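PDB 2X4L: ferric-siderophore receptor protein from Streptomyces coelicolor, which probably binds iron-loaded siderophores outside the cell membrane and delivers them for uptake, as a member of the bacterial solute-binding protein 8 family. Local coordinates for residues G280-K283 against Q284-A287. Sequence-based numbering, arbitrary orientation.
Sequences GTWK and QLPA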
ATOM      1  N   GLY A 280       0.290   5.314 -27.400  1.00 23.71           N
ATOM      2  CA  GLY A 280       0.769   4.308 -28.365  1.00 23.26           C
ATOM      3  C   GLY A 280       2.046   3.590 -28.023  1.00 24.29           C
ATOM      4  O   GLY A 280       2.176   2.400 -28.250  1.00 25.52           O
ATOM      5  N   THR A 281       2.940   4.303 -27.351  1.00 22.10           N
ATOM      6  CA  THR A 281       4.205   3.717 -26.917  1.00 21.04           C
ATOM      7  C   THR A 281       3.967   2.612 -25.880  1.00 20.29           C
ATOM      8  O   THR A 281       4.647   1.614 -25.868  1.00 19.07           O
ATOM      9  CB  THR A 281       5.102   4.803 -26.325  1.00 19.78           C
ATOM     10  OG1 THR A 281       5.205   5.865 -27.313  1.00 28.20           O
ATOM     11  CG2 THR A 281       6.483   4.261 -26.147  1.00 21.89           C
ATOM     12  N   TRP A 282       3.026   2.852 -24.969  1.00 17.28           N
ATOM     13  CA  TRP A 282       2.614   1.816 -23.992  1.00 16.23           C
ATOM     14  C   TRP A 282       1.999   0.585 -24.684  1.00 17.02           C
ATOM     15  O   TRP A 282       2.341  -0.574 -24.383  1.00 17.34           O
ATOM     16  CB  TRP A 282       1.609   2.488 -23.053  1.00 16.74           C
ATOM     17  CG  TRP A 282       0.800   1.441 -22.242  1.00 15.75           C
ATOM     18  CD1 TRP A 282      -0.415   0.878 -22.554  1.00 16.70           C
ATOM     19  CD2 TRP A 282       1.226   0.824 -21.012  1.00 13.92           C
ATOM     20  NE1 TRP A 282      -0.765  -0.070 -21.594  1.00 16.52           N
ATOM     21  CE2 TRP A 282       0.226  -0.103 -20.649  1.00 15.29           C
ATOM     22  CE3 TRP A 282       2.412   0.917 -20.209  1.00 16.13           C
ATOM     23  CZ2 TRP A 282       0.299  -0.893 -19.497  1.00 16.09           C
ATOM     24  CZ3 TRP A 282       2.447   0.140 -19.042  1.00 15.13           C
ATOM     25  CH2 TRP A 282       1.387  -0.765 -18.733  1.00 15.19           C
ATOM     26  N   LYS A 283       1.083   0.854 -25.600  1.00 19.70           N
ATOM     27  CA  LYS A 283       0.336  -0.240 -26.228  1.00 22.35           C
ATOM     28  C   LYS A 283       1.255  -1.118 -27.048  1.00 22.89           C
ATOM     29  O   LYS A 283       0.930  -2.305 -27.299  1.00 25.35           O
ATOM     30  CB  LYS A 283      -0.758   0.364 -27.162  1.00 22.51           C
ATOM     31  CG  LYS A 283      -1.920   0.999 -26.398  1.00 25.58           C
ATOM     32  CD  LYS A 283      -3.196   1.141 -27.238  1.00 33.07           C
ATOM     33  CE  LYS A 283      -3.128   2.390 -28.057  1.00 40.17           C
ATOM     34  NZ  LYS A 283      -4.500   2.961 -28.125  1.00 41.99           N
ATOM     35  N   GLN A 284       2.378  -0.582 -27.433  1.00 22.62           N
ATOM     36  CA  GLN A 284       3.338  -1.345 -28.163  1.00 24.08           C
ATOM     37  C   GLN A 284       4.384  -2.083 -27.339  1.00 23.40           C
ATOM     38  O   GLN A 284       5.195  -2.737 -27.854  1.00 24.84           O
ATOM     39  CB  GLN A 284       3.990  -0.485 -29.212  1.00 25.34           C
ATOM     40  CG  GLN A 284       2.983  -0.096 -30.322  1.00 33.76           C
ATOM     41  CD  GLN A 284       2.395  -1.311 -31.041  1.00 44.41           C
ATOM     42  OE1 GLN A 284       1.167  -1.515 -31.088  1.00 47.47           O
ATOM     43  NE2 GLN A 284       3.271  -2.127 -31.595  1.00 44.02           N
ATOM     44  N   LEU A 285       4.308  -1.962 -26.018  1.00 20.11           N
ATOM     45  CA  LEU A 285       5.247  -2.661 -25.144  1.00 19.19           C
ATOM     46  C   LEU A 285       5.099  -4.179 -25.266  1.00 18.99           C
ATOM     47  O   LEU A 285       3.984  -4.701 -25.251  1.00 18.95           O
ATOM     48  CB  LEU A 285       5.050  -2.228 -23.690  1.00 15.89           C
ATOM     49  CG  LEU A 285       5.585  -0.843 -23.317  1.00 17.39           C
ATOM     50  CD1 LEU A 285       5.269  -0.518 -21.865  1.00 15.59           C
ATOM     51  CD2 LEU A 285       7.081  -0.756 -23.577  1.00 23.66           C
ATOM     52  N   PRO A 286       6.221  -4.880 -25.386  1.00 18.47           N
ATOM     53  CA  PRO A 286       6.200  -6.342 -25.508  1.00 19.84           C
ATOM     54  C   PRO A 286       5.345  -6.987 -24.422  1.00 16.10           C
ATOM     55  O   PRO A 286       4.574  -7.906 -24.702  1.00 18.86           O
ATOM     56  CB  PRO A 286       7.669  -6.725 -25.317  1.00 19.36           C
ATOM     57  CG  PRO A 286       8.427  -5.532 -25.783  1.00 20.97           C
ATOM     58  CD  PRO A 286       7.592  -4.341 -25.402  1.00 20.82           C
ATOM     59  N   ALA A 287       5.488  -6.503 -23.192  1.00 15.39           N
ATOM     60  CA  ALA A 287       4.733  -7.018 -22.061  1.00 16.14           C
ATOM     61  C   ALA A 287       3.247  -6.723 -22.211  1.00 15.91           C
ATOM     62  O   ALA A 287       2.408  -7.577 -21.923  1.00 18.51           O
ATOM     63  CB  ALA A 287       5.263  -6.432 -20.760  1.00 15.51           C
TER
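Trp282 and Leu285 touch across the end of a short helix, three residues apart. The methyl CD1 of Leu285 meets the six-membered ring of the indole, 3.6 Å from CE3 of Trp282. Trp282 CZ3 is a little farther from Leu285 CD1, at 4.0 Å. The methyl comes in obliquely, and the two side chains cross at about a right angle. With chi1 at 164° the indole swings to the carbonyl side of Trp282, where Leu285 follows. CG of Leu285 stands beside its own N, anti to the carbonyl carbon, and lies close to Trp282 O, at 3.4 Å.

A backbone bond links the same two residues. Leu285 N donates to Trp282 O at 2.9 Å. This bond is nearly straight at hydrogen (163°), but the donor sits well above the carbonyl plane. Leu285 CB packs on the same oxygen, 3.2 Å from Trp282 O.

The helix 280-283 ends here, and Leu285 is the N-cap residue of the next helix, 286-289, with Pro286 in its first turn. These two short helices lie on the chain connection from strand 262-266 to strand 293-296, which are parallel neighbours in a mixed sheet. Both apolar side chains are buried and reach Ile263 of strand 262-266. Trp282 also touches Met265 of that strand, Trp252 and Val288.

Gln284 lies on the exposed side. Its N makes a weak bond to Gly280 O at 3.1 Å, bent at hydrogen. Gln284 CG rests against the same oxygen, 3.3 Å from Gly280 O. The chain bends at chi2 (-60°), which brings the amide back near the Lys283 carbonyl. Thr281 OG1 is hydrogen-bonded to Glu279 OE2, and Lys283 NZ makes a weak hydrogen bond to Thr278 O.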